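Local coordinates for uncharacterized protein (Streptococcus pneumoniae, PDB 3LFT) that probably serves as the substrate-binding protein of an ABC transporter and holds L-tryptophan in the cleft between its two lobes, at residues G76-T81 with G108-V113; V86-I91 with N98-L103. One frame throughout, in Å; residues are numbered along the deposited sequence.

Contact 1 (G76-T81 with G108-V113); sequences GLASAT and GNVTGV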
loop_
_atom_site.group_PDB
_atom_site.type_symbol
_atom_site.label_atom_id
_atom_site.label_comp_id
_atom_site.label_asym_id
_atom_site.label_seq_id
_atom_site.Cartn_x
_atom_site.Cartn_y
_atom_site.Cartn_z
ATOM N N GLY A 76 3.881 10.333 -10.546
ATOM C CA GLY A 76 4.279 11.730 -10.741
ATOM C C GLY A 76 5.703 11.856 -11.248
ATOM O O GLY A 76 5.991 12.633 -12.165
ATOM N N LEU A 77 6.602 11.091 -10.634
ATOM C CA LEU A 77 8.008 11.145 -11.023
ATOM C C LEU A 77 8.215 10.577 -12.425
ATOM O O LEU A 77 8.935 11.177 -13.226
ATOM C CB LEU A 77 8.865 10.412 -9.990
ATOM C CG LEU A 77 8.901 11.043 -8.599
ATOM C CD1 LEU A 77 9.525 10.059 -7.627
ATOM C CD2 LEU A 77 9.689 12.344 -8.570
ATOM N N ALA A 78 7.584 9.442 -12.735
ATOM C CA ALA A 78 7.734 8.818 -14.057
ATOM C C ALA A 78 7.138 9.681 -15.180
ATOM O O ALA A 78 7.578 9.600 -16.317
ATOM C CB ALA A 78 7.114 7.437 -14.046
ATOM N N SER A 79 6.140 10.493 -14.865
ATOM C CA SER A 79 5.582 11.424 -15.834
ATOM C C SER A 79 6.549 12.582 -16.079
ATOM O O SER A 79 6.672 13.077 -17.199
ATOM C CB SER A 79 4.240 11.952 -15.328
ATOM O OG SER A 79 3.701 12.889 -16.231
ATOM N N ALA A 80 7.232 13.006 -15.013
ATOM C CA ALA A 80 8.097 14.186 -15.043
ATOM C C ALA A 80 9.446 13.926 -15.714
ATOM O O ALA A 80 10.101 14.873 -16.159
ATOM C CB ALA A 80 8.289 14.721 -13.618
ATOM N N THR A 81 9.863 12.655 -15.776
ATOM C CA THR A 81 11.131 12.300 -16.434
ATOM C C THR A 81 11.076 10.939 -17.095
ATOM O O THR A 81 10.544 9.976 -16.515
ATOM C CB THR A 81 12.325 12.358 -15.452
ATOM O OG1 THR A 81 13.537 12.133 -16.187
ATOM C CG2 THR A 81 12.220 11.319 -14.304
ATOM N N GLY A 108 11.946 0.888 -19.435
ATOM C CA GLY A 108 12.199 2.338 -19.440
ATOM C C GLY A 108 13.051 2.716 -18.245
ATOM O O GLY A 108 13.923 1.943 -17.808
ATOM N N ASN A 109 12.777 3.886 -17.680
ATOM C CA ASN A 109 13.579 4.410 -16.581
ATOM C C ASN A 109 13.054 4.064 -15.180
ATOM O O ASN A 109 13.567 4.555 -14.188
ATOM C CB ASN A 109 13.752 5.922 -16.726
ATOM C CG ASN A 109 12.439 6.685 -16.628
ATOM O OD1 ASN A 109 11.435 6.321 -17.244
ATOM N ND2 ASN A 109 12.471 7.806 -15.914
ATOM N N VAL A 110 12.058 3.179 -15.100
ATOM C CA VAL A 110 11.390 2.858 -13.838
ATOM C C VAL A 110 11.602 1.395 -13.435
ATOM O O VAL A 110 11.384 0.495 -14.227
ATOM C CB VAL A 110 9.862 3.108 -13.934
ATOM C CG1 VAL A 110 9.196 2.852 -12.594
ATOM C CG2 VAL A 110 9.539 4.528 -14.443
ATOM N N THR A 111 12.001 1.160 -12.194
ATOM C CA THR A 111 11.978 -0.193 -11.607
ATOM C C THR A 111 11.656 -0.048 -10.129
ATOM O O THR A 111 11.389 1.068 -9.683
ATOM C CB THR A 111 13.299 -0.947 -11.875
ATOM O OG1 THR A 111 13.124 -2.297 -11.435
ATOM C CG2 THR A 111 14.468 -0.332 -11.153
ATOM N N GLY A 112 11.669 -1.150 -9.384
ATOM C CA GLY A 112 11.527 -1.035 -7.918
ATOM C C GLY A 112 10.784 -2.181 -7.286
ATOM O O GLY A 112 10.840 -3.307 -7.770
ATOM N N VAL A 113 10.064 -1.853 -6.205
ATOM C CA VAL A 113 9.451 -2.841 -5.308
ATOM C C VAL A 113 7.935 -2.717 -5.345
ATOM O O VAL A 113 7.392 -1.610 -5.272
ATOM C CB VAL A 113 9.973 -2.603 -3.856
ATOM C CG1 VAL A 113 9.155 -3.420 -2.847
ATOM C CG2 VAL A 113 11.456 -2.964 -3.774
HETATM O O HOH W 1 8.857 7.230 -17.093
#
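The amide of Asn109 points its ND2 at Thr81 O, which lies somewhat out of the amide plane; Val86 CG2 lies against the other face, 3.7 Å from Asn109 ND2. This is where helix 71-80 ends over the parallel sheet of a Rossmann-like lobe, beside the start of strand 110-115, which neighbours strand 86-89. Asn109 ND2 donates to Thr81 O across 3.0 Å with an N-H...O angle of 151°. ND2 approaches from above the carbonyl plane, 56° out of it, and not along a lone pair. ND2 also donates to Leu84 O, so both bonds tie the amide to the turn that follows the helix. At the other end of the amide, Asn109 OD1 hydrogen-bonds a water at 2.7 Å, and the same water reaches Ala78 O, bridging the last turn of the helix to Asn109. The amide is therefore held at both ends, which should fix its rotation. Thr81 OG1 is used within the turn, bonded to the backbone N of Asp83 and of Leu84. One residue on from Asn109, where the strand begins, the contact turns apolar. Val110 has CG1 anti to its N (chi1 -177°), which leaves CG2 to meet Ala78 CB at 3.8 Å.

Contact 2 (V86-I91 with N98-L103); sequences VIMAAI and NLVKDL. With TRP (tryptophan), chain C.
Selenomethionine Met88 and Leu99 run past each other in opposite directions. The selenium of Met88 lies 3.9 Å from Leu99 CD1 and almost as near Leu99 CB, so it rides along the leucine chain. Ile91 meets the same leucine at about a right angle: its CG2 is 3.9 Å from Leu99 CD1, which puts that one methyl in touch with both Met88 and Ile91. A turn about the CG-SE bond of Met88 (chi3 -59°) swings its CE toward Val100, whose CG1 it meets at 4.1 Å. In the Rossmann-like lobe, Met88 sits on central strand 86-89. Segment 98-103, part of the long irregular connection to strand 110-115, folds back alongside strand 86-89 and lays Leu99 and Val100 against Met88. Strand ends form the ligand cleft in periplasmic binding proteins, and here the backbone after strand 86-89 reaches the bound tryptophan. Ala90, with positive phi, offers its O to the ligand amino N at 2.8 Å, and Ala90 CB touches indole atom CD1. Thr71 OG1 and Asp115 OD2 are also hydrogen-bonded to the ligand. Thr71 and Ala74 of helix 71-80 pack against the Ile91 side chain, while Ile91 CA approaches the ligand carboxylate oxygen OXT to 3.6 Å.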
loop_
_atom_site.group_PDB
_atom_site.type_symbol
_atom_site.label_atom_id
_atom_site.label_comp_id
_atom_site.label_asym_id
_atom_site.label_seq_id
_atom_site.Cartn_x
_atom_site.Cartn_y
_atom_site.Cartn_z
ATOM N N VAL A 86 13.814 6.202 -11.863
ATOM C CA VAL A 86 12.721 6.332 -10.920
ATOM C C VAL A 86 12.552 4.980 -10.222
ATOM O O VAL A 86 12.345 3.958 -10.867
ATOM C CB VAL A 86 11.424 6.709 -11.635
ATOM C CG1 VAL A 86 10.241 6.739 -10.650
ATOM C CG2 VAL A 86 11.573 8.066 -12.356
ATOM N N ILE A 87 12.663 4.994 -8.899
ATOM C CA ILE A 87 12.537 3.769 -8.125
ATOM C C ILE A 87 11.188 3.761 -7.414
ATOM O O ILE A 87 10.893 4.663 -6.618
ATOM C CB ILE A 87 13.675 3.639 -7.080
ATOM C CG1 ILE A 87 15.059 3.842 -7.711
ATOM C CG2 ILE A 87 13.592 2.287 -6.372
ATOM C CD1 ILE A 87 15.404 2.988 -8.938
HETATM N N MSE A 88 10.378 2.752 -7.712
HETATM C CA MSE A 88 9.109 2.547 -7.053
HETATM C C MSE A 88 9.314 1.959 -5.660
HETATM O O MSE A 88 10.005 0.943 -5.510
HETATM C CB MSE A 88 8.274 1.537 -7.840
HETATM C CG MSE A 88 7.980 1.926 -9.299
HETATM SE SE MSE A 88 6.941 0.566 -10.244
HETATM C CE MSE A 88 8.125 -0.957 -10.064
ATOM N N ALA A 89 8.724 2.609 -4.647
ATOM C CA ALA A 89 8.711 2.036 -3.298
ATOM C C ALA A 89 7.284 1.641 -2.935
ATOM O O ALA A 89 6.469 2.499 -2.521
ATOM C CB ALA A 89 9.255 3.032 -2.305
ATOM N N ALA A 90 7.002 0.348 -3.090
ATOM C CA ALA A 90 5.698 -0.240 -2.765
ATOM C C ALA A 90 4.578 0.242 -3.687
ATOM O O ALA A 90 3.624 0.907 -3.267
ATOM C CB ALA A 90 5.344 -0.032 -1.277
ATOM N N ILE A 91 4.694 -0.134 -4.965
ATOM C CA ILE A 91 3.662 0.123 -5.977
ATOM C C ILE A 91 2.969 -1.225 -6.195
ATOM O O ILE A 91 3.583 -2.195 -6.640
ATOM C CB ILE A 91 4.312 0.631 -7.282
ATOM C CG1 ILE A 91 4.601 2.143 -7.203
ATOM C CG2 ILE A 91 3.403 0.392 -8.494
ATOM C CD1 ILE A 91 5.243 2.680 -5.916
ATOM N N ASN A 98 0.913 1.686 -15.474
ATOM C CA ASN A 98 1.645 2.125 -16.675
ATOM C C ASN A 98 3.068 2.589 -16.341
ATOM O O ASN A 98 3.599 3.492 -16.992
ATOM C CB ASN A 98 0.864 3.228 -17.424
ATOM C CG ASN A 98 1.195 3.292 -18.906
ATOM O OD1 ASN A 98 1.108 4.358 -19.542
ATOM N ND2 ASN A 98 1.506 2.157 -19.479
ATOM N N LEU A 99 3.671 1.960 -15.327
ATOM C CA LEU A 99 5.021 2.308 -14.877
ATOM C C LEU A 99 6.108 1.430 -15.484
ATOM O O LEU A 99 7.240 1.890 -15.691
ATOM C CB LEU A 99 5.106 2.263 -13.339
ATOM C CG LEU A 99 4.430 3.450 -12.639
ATOM C CD1 LEU A 99 4.240 3.175 -11.148
ATOM C CD2 LEU A 99 5.237 4.722 -12.828
ATOM N N VAL A 100 5.766 0.174 -15.756
ATOM C CA VAL A 100 6.689 -0.786 -16.371
ATOM C C VAL A 100 5.932 -1.556 -17.429
ATOM O O VAL A 100 4.708 -1.689 -17.336
ATOM C CB VAL A 100 7.274 -1.776 -15.339
ATOM C CG1 VAL A 100 7.919 -1.022 -14.158
ATOM C CG2 VAL A 100 6.199 -2.742 -14.806
ATOM N N LYS A 101 6.647 -2.051 -18.439
ATOM C CA LYS A 101 6.012 -2.882 -19.470
ATOM C C LYS A 101 5.666 -4.281 -18.948
ATOM O O LYS A 101 4.582 -4.812 -19.221
ATOM C CB LYS A 101 6.888 -2.989 -20.718
ATOM C CG LYS A 101 6.213 -3.749 -21.844
ATOM C CD LYS A 101 6.925 -3.568 -23.157
ATOM C CE LYS A 101 6.254 -4.409 -24.220
ATOM N NZ LYS A 101 4.849 -3.973 -24.461
ATOM N N ASP A 102 6.614 -4.886 -18.233
ATOM C CA ASP A 102 6.384 -6.149 -17.532
ATOM C C ASP A 102 7.349 -6.202 -16.347
ATOM O O ASP A 102 8.203 -5.304 -16.177
ATOM C CB ASP A 102 6.429 -7.399 -18.436
ATOM C CG ASP A 102 7.796 -7.677 -19.023
ATOM O OD1 ASP A 102 8.796 -7.725 -18.289
ATOM O OD2 ASP A 102 7.870 -7.922 -20.248
ATOM N N LEU A 103 7.215 -7.233 -15.529
ATOM C CA LEU A 103 7.995 -7.290 -14.286
ATOM C C LEU A 103 9.438 -7.636 -14.530
ATOM O O LEU A 103 10.287 -7.290 -13.706
ATOM C CB LEU A 103 7.400 -8.316 -13.341
ATOM C CG LEU A 103 5.983 -8.094 -12.832
ATOM C CD1 LEU A 103 5.592 -9.323 -12.008
ATOM C CD2 LEU A 103 5.869 -6.816 -12.015
HETATM N N TRP C . 1.128 -0.123 -2.370
HETATM C CA TRP C . 0.453 1.205 -2.276
HETATM C C TRP C . 0.405 1.849 -3.623
HETATM O O TRP C . 0.244 3.069 -3.723
HETATM C CB TRP C . 1.181 2.086 -1.248
HETATM C CG TRP C . 1.157 1.468 0.127
HETATM C CD1 TRP C . 2.173 0.753 0.759
HETATM C CD2 TRP C . 0.023 1.477 1.058
HETATM N NE1 TRP C . 1.744 0.340 1.999
HETATM C CE2 TRP C . 0.486 0.719 2.224
HETATM C CE3 TRP C . -1.248 1.995 0.975
HETATM C CZ2 TRP C . -0.391 0.549 3.280
HETATM C CZ3 TRP C . -2.107 1.799 2.052
HETATM C CH2 TRP C . -1.666 1.088 3.185
HETATM O OXT TRP C . 0.530 1.146 -4.636
#

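Overall arrangement
Both contacts belong to the lobe built on the six-stranded parallel sheet, their centres about 7 Å apart. Along the chain come helix 71-80, strand 86-89, the irregular 98-103 and strand 110-115, so contact 2 falls wholly between the two halves of contact 1. Strands 86-89 and 110-115 are neighbours in the sheet, joined by probable hydrogen bonds such as Thr111 O to Met88 N at 2.8 Å. Leu99 of contact 2 also packs on contact 1, its CD2 lying 3.5 Å from Ala78 CB. Contact 1 sits away from the ligand, with the Val110 side chain about 12 Å from the tryptophan, whereas contact 2 continues from strand 86-89 directly into the pocket residues Ala90 and Ile91.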